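Side-chain contacts in SusD-like carbohydrate binding protein BF1063 (Bacteroides fragilis NCTC 9343, PDB 3I4G), which probably binds carbohydrates at the outer membrane of the cell, as SusD-like proteins do: residues A[125-130]-A[201-206]; A[145-150]-A[167-172]. One frame throughout, in Å; residues are numbered along the deposited sequence.

In the fold
Both contacts belong to the helical part of the SusD fold, whose family is placed in the TPR clan, and they lie about 12 Å apart, centre to centre. In sequence, both segments of contact 2 fall between those of contact 1. Helix 116-139 supplies one half of contact 1, and its R129 reaches contact 2, where R129 NE lies 3.6 Å from W169 CH2. A second junction runs between helices 163-180 and 197-211, consecutive in the chain, with L204 CD1 3.8 Å from V171 CA. Contact 1 is buried between helices, whereas contact 2 lies nearer the surface and ties a loop to helix 163-180.

Contact 1: residues A[125-130]-A[201-206]; sequences ARFLRA and LAFLGR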
loop_
_atom_site.group_PDB
_atom_site.type_symbol
_atom_site.label_atom_id
_atom_site.label_comp_id
_atom_site.label_asym_id
_atom_site.label_seq_id
_atom_site.Cartn_x
_atom_site.Cartn_y
_atom_site.Cartn_z
ATOM N N ALA A 125 4.797 -16.163 14.119
ATOM C CA ALA A 125 5.875 -15.282 14.557
ATOM C C ALA A 125 6.953 -15.151 13.500
ATOM O O ALA A 125 7.490 -14.050 13.278
ATOM C CB ALA A 125 6.481 -15.780 15.881
ATOM N N ARG A 126 7.279 -16.248 12.822
ATOM C CA ARG A 126 8.279 -16.173 11.751
ATOM C C ARG A 126 7.779 -15.345 10.565
ATOM O O ARG A 126 8.530 -14.584 9.977
ATOM C CB ARG A 126 8.718 -17.570 11.297
ATOM C CG ARG A 126 9.497 -18.325 12.384
ATOM C CD ARG A 126 9.792 -19.734 11.946
ATOM N NE ARG A 126 10.877 -19.782 10.992
ATOM C CZ ARG A 126 11.356 -20.914 10.482
ATOM N NH1 ARG A 126 10.784 -22.073 10.764
ATOM N NH2 ARG A 126 12.396 -20.885 9.670
ATOM N N PHE A 127 6.514 -15.514 10.217
ATOM C CA PHE A 127 5.929 -14.707 9.149
ATOM C C PHE A 127 6.019 -13.242 9.488
ATOM O O PHE A 127 6.487 -12.439 8.697
ATOM C CB PHE A 127 4.468 -15.097 8.928
ATOM C CG PHE A 127 3.702 -14.105 8.080
ATOM C CD1 PHE A 127 3.854 -14.093 6.703
ATOM C CD2 PHE A 127 2.842 -13.193 8.666
ATOM C CE1 PHE A 127 3.155 -13.179 5.923
ATOM C CE2 PHE A 127 2.142 -12.286 7.867
ATOM C CZ PHE A 127 2.314 -12.287 6.495
ATOM N N LEU A 128 5.568 -12.881 10.680
ATOM C CA LEU A 128 5.570 -11.485 11.105
ATOM C C LEU A 128 6.985 -10.912 11.143
ATOM O O LEU A 128 7.210 -9.807 10.643
ATOM C CB LEU A 128 4.872 -11.329 12.456
ATOM C CG LEU A 128 3.373 -11.566 12.424
ATOM C CD1 LEU A 128 2.818 -11.664 13.840
ATOM C CD2 LEU A 128 2.610 -10.456 11.612
ATOM N N ARG A 129 7.949 -11.653 11.684
ATOM C CA ARG A 129 9.319 -11.175 11.716
ATOM C C ARG A 129 9.856 -10.982 10.304
ATOM O O ARG A 129 10.512 -9.969 9.988
ATOM C CB ARG A 129 10.192 -12.172 12.496
ATOM C CG ARG A 129 11.663 -11.783 12.506
ATOM C CD ARG A 129 12.517 -12.749 13.336
ATOM N NE ARG A 129 12.556 -14.087 12.775
ATOM C CZ ARG A 129 13.300 -15.075 13.269
ATOM N NH1 ARG A 129 14.063 -14.881 14.326
ATOM N NH2 ARG A 129 13.295 -16.251 12.685
ATOM N N ALA A 130 9.600 -11.943 9.436
ATOM C CA ALA A 130 10.094 -11.845 8.077
ATOM C C ALA A 130 9.493 -10.684 7.286
ATOM O O ALA A 130 10.206 -10.077 6.476
ATOM C CB ALA A 130 9.887 -13.144 7.326
ATOM N N LEU A 201 2.921 -17.123 1.292
ATOM C CA LEU A 201 3.315 -17.326 -0.093
ATOM C C LEU A 201 3.299 -16.016 -0.903
ATOM O O LEU A 201 4.115 -15.860 -1.828
ATOM C CB LEU A 201 2.426 -18.384 -0.800
ATOM C CG LEU A 201 2.516 -19.801 -0.296
ATOM C CD1 LEU A 201 1.381 -20.665 -0.860
ATOM C CD2 LEU A 201 3.873 -20.348 -0.678
ATOM N N ALA A 202 2.388 -15.089 -0.607
ATOM C CA ALA A 202 2.334 -13.836 -1.339
ATOM C C ALA A 202 3.547 -12.991 -1.003
ATOM O O ALA A 202 4.142 -12.379 -1.885
ATOM C CB ALA A 202 1.050 -13.091 -1.023
ATOM N N PHE A 203 3.935 -12.954 0.278
ATOM C CA PHE A 203 5.163 -12.260 0.630
ATOM C C PHE A 203 6.405 -12.954 0.082
ATOM O O PHE A 203 7.360 -12.281 -0.298
ATOM C CB PHE A 203 5.273 -12.036 2.140
ATOM C CG PHE A 203 4.541 -10.818 2.590
ATOM C CD1 PHE A 203 5.194 -9.597 2.599
ATOM C CD2 PHE A 203 3.210 -10.850 2.970
ATOM C CE1 PHE A 203 4.547 -8.432 2.981
ATOM C CE2 PHE A 203 2.563 -9.673 3.379
ATOM C CZ PHE A 203 3.231 -8.469 3.337
ATOM N N LEU A 204 6.377 -14.270 0.008
ATOM C CA LEU A 204 7.445 -14.997 -0.684
ATOM C C LEU A 204 7.547 -14.524 -2.121
ATOM O O LEU A 204 8.644 -14.250 -2.620
ATOM C CB LEU A 204 7.176 -16.508 -0.662
ATOM C CG LEU A 204 8.117 -17.406 -1.426
ATOM C CD1 LEU A 204 9.558 -17.237 -0.905
ATOM C CD2 LEU A 204 7.673 -18.855 -1.302
ATOM N N GLY A 205 6.429 -14.478 -2.831
ATOM C CA GLY A 205 6.431 -13.981 -4.193
ATOM C C GLY A 205 6.951 -12.575 -4.319
ATOM O O GLY A 205 7.749 -12.293 -5.226
ATOM N N ARG A 206 6.534 -11.662 -3.441
ATOM C CA ARG A 206 7.057 -10.310 -3.505
ATOM C C ARG A 206 8.571 -10.291 -3.235
ATOM O O ARG A 206 9.313 -9.515 -3.866
ATOM C CB ARG A 206 6.376 -9.377 -2.483
ATOM C CG ARG A 206 4.940 -8.970 -2.754
ATOM C CD ARG A 206 4.532 -7.955 -1.713
ATOM N NE ARG A 206 3.236 -7.339 -1.958
ATOM C CZ ARG A 206 2.784 -6.368 -1.204
ATOM N NH1 ARG A 206 3.485 -5.971 -0.140
ATOM N NH2 ARG A 206 1.632 -5.810 -1.482
#
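F127 and F203 form an offset edge-to-face aromatic pair, a buried contact between helix 116-139 and helix 197-211 in the helical part of the SusD fold, whose family belongs to the TPR clan. These two rings make the whole contact. Their centroids are 5.7 Å apart and their planes stand 79° from each other, and the edge of F127 is directed at the face of F203. The touching is done by the far end of the F127 ring, where two atoms bear on the same carbon: CE1 of F127 approaches CD2 of F203 to 3.8 Å, and CZ of F127 lies 3.9 Å from that CD2. F203 is therefore met on one flank of its ring, which accounts for the offset.

The backbones remain well separated, with 8.9 Å between the CA atoms of F127 and F203, and the side chains span the interval. F203 sets out directly toward helix 116-139. F127 starts less directly, but its CG stands anti to the backbone N (chi1 166°), and the end of its ring comes nearer to F203 than its first bond would suggest.

The pair continues into a larger aromatic cluster. F127 also meets F253 edge-to-face, and F203 does the same with F134, one of its neighbours on helix 116-139. V384 and I385 of strand 380-386 pack on F203 as well.

The chemistry is that of apolar packing: the edge of F127 leans toward the CD2/CE2 margin of the F203 face, so the helices are joined here mostly through dispersion, with at most a modest electrostatic contribution from the tilted rings, and without polar groups.

Contact 2: residues A[145-150]-A[167-172]; sequences LVENVL and LKWCVT
W169 meets L145 and E147, through which helix 163-180 receives the loop that follows helix 116-139. Along 167-172, L167 comes first and faces other helices, packing on A137 of helix 116-139 and on L210 and Q211 of helix 197-211. W169 follows and carries the contact. Its CG is anti to the backbone N (chi1 -179°), which sends the indole out from the helix toward the loop, where it meets L145 over one face and E147 at the edge.

L145 spreads its two methyls along the indole. CD1 of L145 sits 3.9 Å from the centroid of the W169 six-membered ring and only 12° off its normal, a CH-pi contact over the centre of that ring. The other branch lies over the pyrrole side, with CD2 of L145 3.9 Å from CG of W169.

At the edge, NE1 of W169 donates to OE1 of E147 at 3.0 Å, with an N-H...O angle of 155°. The oxygen is met from above the carboxylate plane and lies slightly out of the indole plane; the two flat groups are turned steeply against each other. The CG methylene of E147 lies 4.0 Å from CZ2 of W169. From helix 116-139, the Y133 ring meets the indole nearly at right angles and also touches L145, while R129 packs on both W169 and E147.

Farther along the helix, V171 packs on T207 and Q211 of helix 197-211.

The tryptophan thus serves the loop in two ways: its pi face takes an aliphatic side chain, while its N-H is satisfied by a carboxylate whose charge may favour the bond despite the out-of-plane approach. Together the two probably limit rotation of the indole.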
loop_
_atom_site.group_PDB
_atom_site.type_symbol
_atom_site.label_atom_id
_atom_site.label_comp_id
_atom_site.label_asym_id
_atom_site.label_seq_id
_atom_site.Cartn_x
_atom_site.Cartn_y
_atom_site.Cartn_z
ATOM N N LEU A 145 20.696 -8.049 10.449
ATOM C CA LEU A 145 19.804 -9.186 10.454
ATOM C C LEU A 145 19.936 -9.812 11.832
ATOM O O LEU A 145 20.886 -10.544 12.126
ATOM C CB LEU A 145 20.179 -10.136 9.314
ATOM C CG LEU A 145 19.320 -11.414 9.223
ATOM C CD1 LEU A 145 17.851 -11.096 9.029
ATOM C CD2 LEU A 145 19.783 -12.303 8.074
ATOM N N VAL A 146 19.017 -9.454 12.705
ATOM C CA VAL A 146 19.015 -9.883 14.097
ATOM C C VAL A 146 17.945 -10.942 14.303
ATOM O O VAL A 146 16.751 -10.736 14.067
ATOM C CB VAL A 146 18.746 -8.722 15.018
ATOM C CG1 VAL A 146 18.750 -9.185 16.500
ATOM C CG2 VAL A 146 19.787 -7.609 14.771
ATOM N N GLU A 147 18.368 -12.097 14.779
ATOM C CA GLU A 147 17.498 -13.237 15.072
ATOM C C GLU A 147 17.473 -13.630 16.539
ATOM O O GLU A 147 16.547 -14.279 16.996
ATOM C CB GLU A 147 17.984 -14.437 14.255
ATOM C CG GLU A 147 17.973 -14.185 12.770
ATOM C CD GLU A 147 18.665 -15.280 11.960
ATOM O OE1 GLU A 147 18.072 -16.365 11.785
ATOM O OE2 GLU A 147 19.764 -15.008 11.414
ATOM N N ASN A 148 18.517 -13.261 17.264
ATOM C CA ASN A 148 18.666 -13.611 18.668
ATOM C C ASN A 148 18.303 -12.457 19.573
ATOM O O ASN A 148 18.293 -11.302 19.140
ATOM C CB ASN A 148 20.107 -14.008 18.959
ATOM C CG ASN A 148 20.524 -15.226 18.219
ATOM O OD1 ASN A 148 19.723 -16.130 17.986
ATOM N ND2 ASN A 148 21.795 -15.283 17.855
ATOM N N VAL A 149 17.972 -12.771 20.820
ATOM C CA VAL A 149 17.648 -11.775 21.807
ATOM C C VAL A 149 18.971 -11.136 22.235
ATOM O O VAL A 149 19.907 -11.829 22.637
ATOM C CB VAL A 149 16.895 -12.417 22.989
ATOM C CG1 VAL A 149 16.667 -11.391 24.103
ATOM C CG2 VAL A 149 15.583 -13.034 22.488
ATOM N N LEU A 150 19.062 -9.814 22.073
ATOM C CA LEU A 150 20.248 -9.071 22.400
ATOM C C LEU A 150 19.993 -8.119 23.576
ATOM O O LEU A 150 18.877 -7.617 23.782
ATOM C CB LEU A 150 20.682 -8.229 21.190
ATOM C CG LEU A 150 20.921 -8.922 19.852
ATOM C CD1 LEU A 150 21.400 -7.922 18.745
ATOM C CD2 LEU A 150 21.903 -10.072 19.974
ATOM N N LEU A 167 17.198 -10.937 1.686
ATOM C CA LEU A 167 16.136 -11.479 0.858
ATOM C C LEU A 167 16.209 -13.019 0.783
ATOM O O LEU A 167 15.171 -13.692 0.810
ATOM C CB LEU A 167 16.165 -10.850 -0.524
ATOM C CG LEU A 167 15.835 -9.353 -0.553
ATOM C CD1 LEU A 167 16.027 -8.815 -1.971
ATOM C CD2 LEU A 167 14.417 -9.023 0.006
ATOM N N LYS A 168 17.408 -13.593 0.710
ATOM C CA LYS A 168 17.536 -15.046 0.732
ATOM C C LYS A 168 16.987 -15.621 2.038
ATOM O O LYS A 168 16.352 -16.683 2.042
ATOM C CB LYS A 168 19.002 -15.479 0.561
ATOM C CG LYS A 168 19.556 -15.274 -0.844
ATOM C CD LYS A 168 21.043 -15.707 -0.948
ATOM N N TRP A 169 17.289 -14.962 3.162
ATOM C CA TRP A 169 16.773 -15.378 4.454
ATOM C C TRP A 169 15.246 -15.273 4.475
ATOM O O TRP A 169 14.549 -16.165 4.983
ATOM C CB TRP A 169 17.451 -14.527 5.563
ATOM C CG TRP A 169 17.069 -14.827 6.962
ATOM C CD1 TRP A 169 17.700 -15.638 7.820
ATOM C CD2 TRP A 169 16.015 -14.208 7.687
ATOM N NE1 TRP A 169 17.085 -15.594 9.042
ATOM C CE2 TRP A 169 16.046 -14.710 8.982
ATOM C CE3 TRP A 169 15.060 -13.248 7.360
ATOM C CZ2 TRP A 169 15.129 -14.324 9.955
ATOM C CZ3 TRP A 169 14.140 -12.861 8.319
ATOM C CH2 TRP A 169 14.198 -13.399 9.616
ATOM N N CYS A 170 14.712 -14.193 3.916
ATOM C CA CYS A 170 13.257 -14.018 3.859
ATOM C C CYS A 170 12.613 -15.138 3.054
ATOM O O CYS A 170 11.557 -15.619 3.414
ATOM C CB CYS A 170 12.879 -12.681 3.268
ATOM S SG CYS A 170 13.123 -11.242 4.356
ATOM N N VAL A 171 13.237 -15.559 1.960
ATOM C CA VAL A 171 12.702 -16.699 1.199
ATOM C C VAL A 171 12.580 -17.930 2.097
ATOM O O VAL A 171 11.531 -18.582 2.151
ATOM C CB VAL A 171 13.573 -17.004 -0.035
ATOM C CG1 VAL A 171 13.257 -18.385 -0.602
ATOM C CG2 VAL A 171 13.411 -15.889 -1.092
ATOM N N THR A 172 13.645 -18.238 2.836
ATOM C CA THR A 172 13.635 -19.396 3.713
ATOM C C THR A 172 12.544 -19.250 4.766
ATOM O O THR A 172 11.781 -20.206 5.027
ATOM C CB THR A 172 14.997 -19.557 4.391
ATOM O OG1 THR A 172 15.997 -19.711 3.365
ATOM C CG2 THR A 172 14.997 -20.759 5.357
#